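Local structure of probable secreted solute-binding lipoprotein (Streptomyces coelicolor, 3I3V) at residues Q53-S58 / L77-V82; A107-D112 / A118-A123; E190-Y195 / Q353-D358; G324-L329 / A343-G348. The protein probably binds a solute outside the cell and delivers it for transport across the membrane, as lipoproteins of the bacterial extracellular solute-binding family generally do. One frame throughout, in Å; residues are numbered along the deposited sequence.

Contacts 1, 2 and 3 are buried; contact 4 is partly buried. Contact 1 sits farthest out, its centre about 23 Å from the centre of the chain, beside the smaller sheet. The other three reach the larger mixed sheet. Contacts 2 and 4 share it most directly, because strands 122-131 and 326-327 are neighbours and their backbones probably bond. Contact 4 is nested in the chain loop closed by contact 3, yet the two do not touch. The chemistry differs. Contact 1 joins an indole to a carboxylate and a tyrosine. Contacts 2 and 3 rest on aromatic, proline and aliphatic packing. Contact 4 is a single polar bond from amide to carboxylate.

Contact 1: Q53-S58 / L77-V82; sequences QVYETS and LAWTDV
Trp79 meets two consecutive residues of helix 51-60, Tyr55 and Glu56, with different parts of its indole. The polar part is a hydrogen bond from Trp79 NE1 to Glu56 OE2, 2.8 Å long and nearly straight (164° at the hydrogen). OE2 lies in the plane of the indole, at its edge. It accepts through its anti lone pair, the one turned from OE1. The carboxylate itself is well tilted from the indole plane. The Glu56 chain is extended beyond CG, which carries the carboxylate out to the nitrogen.

The apolar part is on a face of the same ring. Tyr55 CD2 sits 3.4 Å above the Trp79 plane, toward the rim, and is 3.5 Å from Trp79 CZ2. The tyrosine plane is turned 46° from the six-membered ring, with centroids 4.7 Å apart. With CG anti to the backbone N (chi1 173°), the Tyr55 ring is placed with CD2 over the indole.

A second shell holds these groups. Glu56 OE1 forms a salt bridge with Lys75, and Tyr55 OH bonds to Ala84 O. Trp291 packs edge-to-face with Trp79, and Val68 and Val70 of strand 67-70 also touch the indole. A leucine in place of Trp79 would probably take the indole donor from Glu56 OE2 and open a gap beside the Tyr55 ring.

Helix 51-60 links the parallel strands 41-46 and 67-70, which flank strand 9-14. This beta-alpha-beta crossover, with strand order 2-1-3, is typical of the first lobe of periplasmic-binding-protein folds.

Contact 2: A107-D112 / A118-A123; sequences ADWTDD and AFPYFA
Trp109 carries this contact alone from its side; its indole meets Ala118 and Pro120. Helix 103-108 has just ended, and Trp109 is the first residue to leave helical geometry. The two ends of the indole meet different residues. At the five-membered end, CD1 is 3.3 Å from Pro120 CG, a tight fit. Pro120 CA lies 3.9 Å above one face, toward the rim. At the six-membered end, CZ3 is 3.5 Å from Ala118 CB. The indole nitrogen, NE1, is bonded to Tyr285 O. It also has a weak bond of 3.4 Å to a water. That water accepts from Tyr121 N at 2.6 Å. Next along the segment, Thr110 N returns to Ala107 O, closing the turn. Asp111 then forms a salt bridge with Arg115.

The second segment passes from one sheet to the other. Phe119 bonds by backbone to Phe290 of strand 289-292, and Ala123 to Asp326 of strand 326-327. Such a passage between two sheets is consistent with an interlobe connection of the two-lobed binding-protein fold.

Contact 3: E190-Y195 / Q353-D358; sequences EARHVY and QVLLPD
Arg192 and Ala191 of helix 188-197 meet the two methyl branches of Leu355. The arginine can be followed outward. Its CB leaves the backbone pointing away from 353-358, but the chain bends at chi2 (87°) and chi3 (71°), which brings its outer part back. CD then lies 3.3 Å from Leu355 CD1, a close approach for two carbons. NE is 3.9 Å from the same methyl and is hydrogen-bonded to Gln188 O. NH2, at the tip, forms a salt bridge with Asp189. The charged end is therefore held by residues at the start of its own helix, and what it offers Leu355 is mainly its aliphatic part. Tyr360 also touches this side chain.

The other branch, Leu355 CD2, packs 3.6 Å from Ala191 CB. Leu355 thus sits against two adjacent helix residues, CD1 closest to Arg192 and CD2 to Ala191.

These residues join a helix to the chain leaving strand 352-354. That strand runs parallel to strand 280-284 in the larger sheet, and Val354 bonds by backbone to Val281. The arrangement is that of an alpha/beta lobe in a solute-binding protein, with helices packed beside a central sheet.

One turn further along the helix, Tyr195 meets Pro357. The two side chains lie side by side and point the same way. Pro357 CG is 4.1 Å from the centroid of the tyrosine ring and only 8° off the ring normal, a CH-pi contact over the face. Pro357 CB adds a contact of 3.9 Å to Tyr195 CD1. Phe200 meets the Tyr195 ring edge-to-face, and Ala179 of helix 172-182 touches both Tyr195 and Pro357.

Contact 4: G324-L329 / A343-G348; sequences GRDMAL and AAQRLG
Strand 326-327, a short strand of the larger sheet, is tied here to the last turn of helix 339-345 by Asp326 and Gln345. The link is a hydrogen bond from Gln345 NE2 to Asp326 OD1, 3.0 Å long with an angle of 157° at the hydrogen. The oxygen lies close to the plane of the amide. NE2 meets OD1 on its anti side, 27° out of the carboxylate plane. The two flat groups are strongly turned, with planes 74° apart.

Gln345 starts with CG anti to its carbonyl carbon and continues extended, which spans the gap between helix and strand. Its CG also passes 3.4 Å from Asp326 OD1. NE2 is 3.5 Å from Arg325 O as well.

Both groups are gripped at their other atoms. Asp326 OD2 is bonded to Ser249 OG and Asn125 N, so the buried carboxylate has partners at both oxygens. Gln345 OE1 accepts from Ser335 N, which helps to fix the rotation of the amide. With an alanine here instead of Gln345, Asp326 OD1 would probably lose this donor and Ser335 N its acceptor.

Strand 326-327 follows helix 313-323 through Gly324, which has a positive phi. Selenomethionine Met327 packs back on that helix at Val316, Phe319 and Val320. Asp326 pairs by backbone with Ala123 of the antiparallel neighbour, strand 122-131. Across the contact, Ala344 rests on Pro127 of that same strand, while Ala343 and Leu347 touch Val265 of strand 263-266.

Contact 1: Q53-S58 / L77-V82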
# COMPACT_ATOMS: atom_id res chain seq x y z
N GLN C 53 52.32 -35.19 8.03
CA GLN C 53 53.38 -35.22 9.04
C GLN C 53 53.83 -33.81 9.38
O GLN C 53 53.95 -33.46 10.55
CB GLN C 53 54.61 -36.02 8.53
CG GLN C 53 54.43 -37.54 8.39
CD GLN C 53 53.55 -37.98 7.20
OE1 GLN C 53 53.30 -39.17 7.01
NE2 GLN C 53 53.09 -37.01 6.40
N VAL C 54 54.07 -33.00 8.35
CA VAL C 54 54.51 -31.62 8.54
C VAL C 54 53.45 -30.82 9.26
O VAL C 54 53.78 -29.97 10.09
CB VAL C 54 54.80 -30.93 7.20
CG1 VAL C 54 55.24 -29.48 7.43
CG2 VAL C 54 55.87 -31.71 6.45
N TYR C 55 52.18 -31.07 8.95
CA TYR C 55 51.11 -30.35 9.62
C TYR C 55 51.05 -30.71 11.12
O TYR C 55 50.85 -29.84 11.95
CB TYR C 55 49.76 -30.65 8.98
CG TYR C 55 48.60 -30.05 9.74
CD1 TYR C 55 48.30 -28.70 9.64
CD2 TYR C 55 47.83 -30.84 10.59
CE1 TYR C 55 47.26 -28.14 10.38
CE2 TYR C 55 46.79 -30.29 11.33
CZ TYR C 55 46.52 -28.94 11.22
OH TYR C 55 45.49 -28.41 11.96
N GLU C 56 51.22 -31.98 11.45
CA GLU C 56 51.18 -32.40 12.85
C GLU C 56 52.33 -31.78 13.65
O GLU C 56 52.16 -31.39 14.80
CB GLU C 56 51.19 -33.93 12.95
CG GLU C 56 49.94 -34.54 12.33
CD GLU C 56 49.90 -36.05 12.37
OE1 GLU C 56 50.87 -36.66 12.88
OE2 GLU C 56 48.90 -36.63 11.89
N THR C 57 53.49 -31.67 13.02
CA THR C 57 54.62 -31.05 13.71
C THR C 57 54.30 -29.58 13.96
O THR C 57 54.70 -29.02 14.98
CB THR C 57 55.90 -31.16 12.87
OG1 THR C 57 56.12 -32.53 12.52
CG2 THR C 57 57.08 -30.63 13.66
N SER C 58 53.59 -28.94 13.03
CA SER C 58 53.22 -27.53 13.18
C SER C 58 52.13 -27.37 14.23
O SER C 58 52.10 -26.38 14.95
CB SER C 58 52.71 -26.95 11.86
OG SER C 58 53.79 -26.60 11.01
N LEU C 77 42.72 -39.53 8.86
CA LEU C 77 41.52 -40.18 9.33
C LEU C 77 41.46 -40.07 10.86
O LEU C 77 40.40 -40.24 11.47
CB LEU C 77 41.56 -41.65 8.91
CG LEU C 77 40.38 -42.41 8.32
CD1 LEU C 77 39.38 -41.49 7.67
CD2 LEU C 77 40.93 -43.41 7.31
N ALA C 78 42.60 -39.77 11.47
CA ALA C 78 42.71 -39.66 12.92
C ALA C 78 42.70 -38.22 13.45
O ALA C 78 42.70 -38.02 14.66
CB ALA C 78 43.99 -40.34 13.40
N TRP C 79 42.68 -37.24 12.55
CA TRP C 79 42.70 -35.84 12.97
C TRP C 79 41.46 -35.35 13.70
O TRP C 79 41.57 -34.59 14.66
CB TRP C 79 42.94 -34.92 11.76
CG TRP C 79 44.34 -34.93 11.25
CD1 TRP C 79 45.42 -35.58 11.79
CD2 TRP C 79 44.85 -34.19 10.13
NE1 TRP C 79 46.56 -35.28 11.09
CE2 TRP C 79 46.24 -34.44 10.06
CE3 TRP C 79 44.26 -33.35 9.17
CZ2 TRP C 79 47.05 -33.87 9.07
CZ3 TRP C 79 45.08 -32.79 8.19
CH2 TRP C 79 46.45 -33.05 8.15
N THR C 80 40.29 -35.76 13.24
CA THR C 80 39.04 -35.30 13.83
C THR C 80 38.84 -35.72 15.27
O THR C 80 38.53 -34.89 16.12
CB THR C 80 37.83 -35.77 13.00
OG1 THR C 80 38.00 -35.38 11.63
CG2 THR C 80 36.55 -35.12 13.51
N ASP C 81 39.02 -37.00 15.57
CA ASP C 81 38.81 -37.45 16.94
C ASP C 81 39.77 -36.83 17.96
O ASP C 81 39.35 -36.49 19.06
CB ASP C 81 38.87 -38.97 17.02
CG ASP C 81 38.27 -39.50 18.30
OD1 ASP C 81 37.07 -39.23 18.53
OD2 ASP C 81 38.98 -40.18 19.07
N VAL C 82 41.05 -36.69 17.61
CA VAL C 82 42.00 -36.09 18.55
C VAL C 82 41.96 -34.57 18.55
O VAL C 82 42.58 -33.93 19.40
CB VAL C 82 43.46 -36.53 18.27
CG1 VAL C 82 43.57 -38.04 18.41
CG2 VAL C 82 43.90 -36.07 16.90

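Contact 2: A107-D112 / A118-A123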
# COMPACT_ATOMS: atom_id res chain seq x y z
N ALA C 107 28.37 -37.75 2.96
CA ALA C 107 28.26 -38.92 3.82
C ALA C 107 29.62 -39.56 4.05
O ALA C 107 30.00 -39.88 5.18
CB ALA C 107 27.31 -39.93 3.19
N ASP C 108 30.37 -39.75 2.96
CA ASP C 108 31.69 -40.37 3.04
C ASP C 108 32.68 -39.53 3.85
O ASP C 108 33.71 -40.06 4.31
CB ASP C 108 32.24 -40.63 1.63
CG ASP C 108 31.51 -41.77 0.92
OD1 ASP C 108 31.96 -42.16 -0.18
OD2 ASP C 108 30.49 -42.27 1.44
N TRP C 109 32.39 -38.24 4.02
CA TRP C 109 33.28 -37.36 4.78
C TRP C 109 32.81 -37.17 6.22
O TRP C 109 33.38 -36.36 6.96
CB TRP C 109 33.41 -35.98 4.12
CG TRP C 109 34.47 -35.88 3.06
CD1 TRP C 109 34.29 -35.98 1.71
CD2 TRP C 109 35.87 -35.63 3.25
NE1 TRP C 109 35.48 -35.80 1.05
CE2 TRP C 109 36.47 -35.59 1.98
CE3 TRP C 109 36.68 -35.44 4.39
CZ2 TRP C 109 37.85 -35.36 1.80
CZ3 TRP C 109 38.05 -35.21 4.21
CH2 TRP C 109 38.62 -35.18 2.92
N THR C 110 31.78 -37.92 6.62
CA THR C 110 31.21 -37.86 7.97
C THR C 110 31.61 -39.12 8.74
O THR C 110 31.49 -40.23 8.21
CB THR C 110 29.67 -37.81 7.94
OG1 THR C 110 29.25 -36.69 7.15
CG2 THR C 110 29.12 -37.68 9.35
N ASP C 111 32.08 -38.95 9.97
CA ASP C 111 32.49 -40.09 10.79
C ASP C 111 31.33 -40.67 11.59
O ASP C 111 30.18 -40.29 11.37
CB ASP C 111 33.63 -39.70 11.75
CG ASP C 111 33.20 -38.65 12.78
OD1 ASP C 111 31.99 -38.54 13.06
OD2 ASP C 111 34.09 -37.95 13.32
N ASP C 112 31.64 -41.57 12.52
CA ASP C 112 30.63 -42.22 13.36
C ASP C 112 29.87 -41.27 14.27
O ASP C 112 28.68 -41.49 14.53
CB ASP C 112 31.28 -43.31 14.22
CG ASP C 112 31.82 -44.46 13.41
OD1 ASP C 112 31.51 -44.52 12.20
OD2 ASP C 112 32.54 -45.31 13.98
N ALA C 118 35.95 -32.72 6.88
CA ALA C 118 36.35 -31.59 6.06
C ALA C 118 35.32 -31.19 5.02
O ALA C 118 34.31 -31.86 4.85
CB ALA C 118 37.68 -31.90 5.37
N PHE C 119 35.58 -30.08 4.33
CA PHE C 119 34.70 -29.63 3.26
C PHE C 119 35.13 -30.44 2.04
O PHE C 119 36.27 -30.36 1.61
CB PHE C 119 34.90 -28.14 2.97
CG PHE C 119 34.26 -27.21 3.97
CD1 PHE C 119 34.93 -26.84 5.13
CD2 PHE C 119 33.01 -26.66 3.73
CE1 PHE C 119 34.36 -25.94 6.02
CE2 PHE C 119 32.43 -25.75 4.62
CZ PHE C 119 33.11 -25.39 5.77
N PRO C 120 34.21 -31.24 1.48
CA PRO C 120 34.60 -32.03 0.31
C PRO C 120 34.89 -31.10 -0.87
O PRO C 120 34.37 -29.98 -0.93
CB PRO C 120 33.36 -32.90 0.06
CG PRO C 120 32.75 -33.02 1.43
CD PRO C 120 32.86 -31.60 1.92
N TYR C 121 35.73 -31.55 -1.79
CA TYR C 121 36.05 -30.73 -2.95
C TYR C 121 36.42 -31.57 -4.16
O TYR C 121 35.72 -31.53 -5.16
CB TYR C 121 37.16 -29.74 -2.60
CG TYR C 121 37.12 -28.48 -3.43
CD1 TYR C 121 35.95 -27.73 -3.53
CD2 TYR C 121 38.24 -28.02 -4.11
CE1 TYR C 121 35.89 -26.57 -4.28
CE2 TYR C 121 38.20 -26.86 -4.87
CZ TYR C 121 37.02 -26.14 -4.95
OH TYR C 121 36.97 -24.99 -5.71
N PHE C 122 37.51 -32.33 -4.07
CA PHE C 122 37.93 -33.17 -5.19
C PHE C 122 37.34 -34.58 -5.16
O PHE C 122 37.11 -35.15 -4.09
CB PHE C 122 39.46 -33.24 -5.25
CG PHE C 122 40.10 -32.04 -5.89
CD1 PHE C 122 39.36 -30.89 -6.13
CD2 PHE C 122 41.44 -32.06 -6.26
CE1 PHE C 122 39.94 -29.78 -6.72
CE2 PHE C 122 42.03 -30.95 -6.85
CZ PHE C 122 41.27 -29.80 -7.09
N ALA C 123 37.11 -35.13 -6.34
CA ALA C 123 36.54 -36.47 -6.45
C ALA C 123 37.17 -37.22 -7.61
O ALA C 123 38.02 -36.68 -8.32
CB ALA C 123 35.03 -36.39 -6.64
O HOH W 1 36.79 -33.88 -1.41

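Contact 3: E190-Y195 / Q353-D358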
# COMPACT_ATOMS: atom_id res chain seq x y z
N GLU C 190 28.63 -53.61 2.30
CA GLU C 190 29.28 -54.91 2.30
C GLU C 190 30.73 -54.84 1.87
O GLU C 190 31.59 -55.48 2.47
CB GLU C 190 28.51 -55.87 1.39
CG GLU C 190 27.24 -56.39 2.02
CD GLU C 190 26.23 -56.87 1.00
OE1 GLU C 190 25.22 -57.48 1.42
OE2 GLU C 190 26.42 -56.62 -0.21
N ALA C 191 31.00 -54.05 0.84
CA ALA C 191 32.36 -53.88 0.34
C ALA C 191 33.16 -53.22 1.46
O ALA C 191 34.34 -53.50 1.64
CB ALA C 191 32.36 -53.01 -0.91
N ARG C 192 32.50 -52.34 2.20
CA ARG C 192 33.12 -51.62 3.31
C ARG C 192 33.65 -52.64 4.33
O ARG C 192 34.79 -52.54 4.79
CB ARG C 192 32.10 -50.71 3.99
CG ARG C 192 32.57 -49.29 4.24
CD ARG C 192 32.30 -48.41 3.04
NE ARG C 192 30.88 -48.12 2.86
CZ ARG C 192 30.18 -47.31 3.64
NH1 ARG C 192 30.76 -46.70 4.67
NH2 ARG C 192 28.89 -47.10 3.40
N HIS C 193 32.80 -53.60 4.69
CA HIS C 193 33.17 -54.64 5.65
C HIS C 193 34.24 -55.57 5.07
O HIS C 193 35.22 -55.89 5.74
CB HIS C 193 31.94 -55.46 6.05
CG HIS C 193 32.27 -56.75 6.74
ND1 HIS C 193 32.97 -56.81 7.93
CD2 HIS C 193 32.04 -58.04 6.38
CE1 HIS C 193 33.16 -58.07 8.27
NE2 HIS C 193 32.60 -58.84 7.35
N VAL C 194 34.04 -56.00 3.82
CA VAL C 194 34.99 -56.90 3.17
C VAL C 194 36.41 -56.34 3.17
O VAL C 194 37.33 -57.00 3.65
CB VAL C 194 34.57 -57.22 1.71
CG1 VAL C 194 35.60 -58.12 1.05
CG2 VAL C 194 33.22 -57.90 1.70
N TYR C 195 36.59 -55.13 2.65
CA TYR C 195 37.92 -54.54 2.57
C TYR C 195 38.48 -53.97 3.86
O TYR C 195 39.66 -53.64 3.92
CB TYR C 195 37.97 -53.49 1.46
CG TYR C 195 37.98 -54.16 0.12
CD1 TYR C 195 39.16 -54.66 -0.42
CD2 TYR C 195 36.78 -54.45 -0.55
CE1 TYR C 195 39.16 -55.43 -1.57
CE2 TYR C 195 36.77 -55.22 -1.70
CZ TYR C 195 37.97 -55.71 -2.20
OH TYR C 195 37.96 -56.52 -3.30
N GLN C 353 27.52 -47.04 -9.14
CA GLN C 353 28.70 -46.72 -8.36
C GLN C 353 29.14 -47.85 -7.45
O GLN C 353 28.31 -48.44 -6.76
CB GLN C 353 28.45 -45.53 -7.43
CG GLN C 353 28.21 -44.18 -8.06
CD GLN C 353 28.01 -43.12 -6.99
OE1 GLN C 353 28.86 -42.93 -6.12
NE2 GLN C 353 26.89 -42.42 -7.06
N VAL C 354 30.44 -48.13 -7.44
CA VAL C 354 30.99 -49.12 -6.52
C VAL C 354 32.06 -48.37 -5.74
O VAL C 354 32.45 -47.26 -6.10
CB VAL C 354 31.57 -50.36 -7.22
CG1 VAL C 354 30.45 -51.11 -7.91
CG2 VAL C 354 32.66 -49.96 -8.20
N LEU C 355 32.57 -48.98 -4.68
CA LEU C 355 33.53 -48.27 -3.86
C LEU C 355 35.02 -48.43 -4.14
O LEU C 355 35.47 -49.42 -4.73
CB LEU C 355 33.18 -48.56 -2.40
CG LEU C 355 34.15 -49.03 -1.32
CD1 LEU C 355 33.39 -49.12 -0.01
CD2 LEU C 355 34.73 -50.39 -1.68
N LEU C 356 35.77 -47.40 -3.73
CA LEU C 356 37.22 -47.38 -3.85
C LEU C 356 37.71 -47.85 -2.47
O LEU C 356 37.58 -47.14 -1.48
CB LEU C 356 37.73 -45.96 -4.12
CG LEU C 356 39.27 -45.88 -4.07
CD1 LEU C 356 39.84 -46.77 -5.15
CD2 LEU C 356 39.75 -44.44 -4.26
N PRO C 357 38.30 -49.05 -2.40
CA PRO C 357 38.80 -49.64 -1.15
C PRO C 357 39.83 -48.86 -0.32
O PRO C 357 39.84 -48.96 0.90
CB PRO C 357 39.36 -50.99 -1.61
CG PRO C 357 38.58 -51.28 -2.87
CD PRO C 357 38.56 -49.94 -3.53
N ASP C 358 40.68 -48.09 -0.99
CA ASP C 358 41.76 -47.33 -0.36
C ASP C 358 41.59 -46.86 1.08
O ASP C 358 42.37 -47.23 1.96
CB ASP C 358 42.12 -46.15 -1.24
CG ASP C 358 42.71 -46.59 -2.56
OD1 ASP C 358 42.30 -47.65 -3.06
OD2 ASP C 358 43.58 -45.87 -3.09

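Contact 4: G324-L329 / A343-G348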
# COMPACT_ATOMS: atom_id res chain seq x y z
N GLY C 324 39.87 -30.27 -15.76
CA GLY C 324 39.30 -31.59 -16.02
C GLY C 324 39.20 -32.43 -14.76
O GLY C 324 39.42 -33.65 -14.78
N ARG C 325 38.84 -31.78 -13.66
CA ARG C 325 38.70 -32.44 -12.36
C ARG C 325 37.28 -32.87 -12.09
O ARG C 325 36.33 -32.14 -12.42
CB ARG C 325 39.10 -31.48 -11.24
CG ARG C 325 40.53 -31.02 -11.24
CD ARG C 325 41.39 -31.85 -10.31
NE ARG C 325 41.75 -33.15 -10.86
CZ ARG C 325 42.32 -33.33 -12.05
NH1 ARG C 325 42.58 -32.29 -12.83
NH2 ARG C 325 42.66 -34.55 -12.45
N ASP C 326 37.12 -34.04 -11.50
CA ASP C 326 35.80 -34.50 -11.11
C ASP C 326 35.68 -33.85 -9.74
O ASP C 326 36.67 -33.77 -9.00
CB ASP C 326 35.75 -36.02 -11.00
CG ASP C 326 36.01 -36.71 -12.33
OD1 ASP C 326 35.35 -36.35 -13.33
OD2 ASP C 326 36.88 -37.61 -12.36
N MSE C 327 34.48 -33.39 -9.39
CA MSE C 327 34.27 -32.70 -8.11
C MSE C 327 33.31 -33.40 -7.17
O MSE C 327 32.47 -34.19 -7.60
CB MSE C 327 33.76 -31.28 -8.37
CG MSE C 327 34.63 -30.44 -9.29
SE MSE C 327 36.37 -30.09 -8.54
CE MSE C 327 35.88 -28.63 -7.38
N ALA C 328 33.42 -33.08 -5.89
CA ALA C 328 32.55 -33.64 -4.86
C ALA C 328 31.34 -32.72 -4.65
O ALA C 328 30.50 -33.02 -3.81
CB ALA C 328 33.30 -33.81 -3.56
N LEU C 329 31.27 -31.62 -5.40
CA LEU C 329 30.16 -30.68 -5.28
C LEU C 329 29.29 -30.69 -6.54
O LEU C 329 29.75 -31.10 -7.61
CB LEU C 329 30.68 -29.26 -5.04
CG LEU C 329 31.78 -29.08 -3.99
CD1 LEU C 329 32.20 -27.62 -3.93
CD2 LEU C 329 31.27 -29.55 -2.64
N ALA C 343 32.85 -37.17 -20.97
CA ALA C 343 31.91 -38.27 -21.24
C ALA C 343 31.66 -39.12 -19.98
O ALA C 343 30.54 -39.59 -19.75
CB ALA C 343 32.45 -39.16 -22.37
N ALA C 344 32.70 -39.32 -19.17
CA ALA C 344 32.53 -40.09 -17.95
C ALA C 344 31.60 -39.33 -17.00
O ALA C 344 30.76 -39.93 -16.32
CB ALA C 344 33.89 -40.32 -17.28
N GLN C 345 31.75 -38.01 -16.95
CA GLN C 345 30.93 -37.18 -16.09
C GLN C 345 29.46 -37.19 -16.50
O GLN C 345 28.58 -37.12 -15.65
CB GLN C 345 31.44 -35.74 -16.09
CG GLN C 345 32.73 -35.53 -15.32
CD GLN C 345 33.37 -34.20 -15.60
OE1 GLN C 345 32.94 -33.46 -16.48
NE2 GLN C 345 34.42 -33.88 -14.85
N ARG C 346 29.22 -37.30 -17.81
CA ARG C 346 27.87 -37.31 -18.36
C ARG C 346 27.15 -38.64 -18.20
O ARG C 346 25.99 -38.77 -18.60
CB ARG C 346 27.88 -36.90 -19.84
CG ARG C 346 28.03 -35.40 -20.07
CD ARG C 346 27.56 -35.01 -21.47
NE ARG C 346 28.67 -34.72 -22.38
CZ ARG C 346 29.06 -33.50 -22.72
NH1 ARG C 346 28.44 -32.43 -22.23
NH2 ARG C 346 30.07 -33.34 -23.56
N LEU C 347 27.84 -39.62 -17.64
CA LEU C 347 27.26 -40.94 -17.39
C LEU C 347 26.27 -40.76 -16.24
O LEU C 347 26.58 -40.11 -15.25
CB LEU C 347 28.38 -41.92 -17.00
CG LEU C 347 28.78 -43.09 -17.92
CD1 LEU C 347 28.57 -42.75 -19.38
CD2 LEU C 347 30.23 -43.45 -17.63
N GLY C 348 25.09 -41.35 -16.35
CA GLY C 348 24.11 -41.20 -15.29
C GLY C 348 23.72 -42.46 -14.55
O GLY C 348 24.55 -43.11 -13.92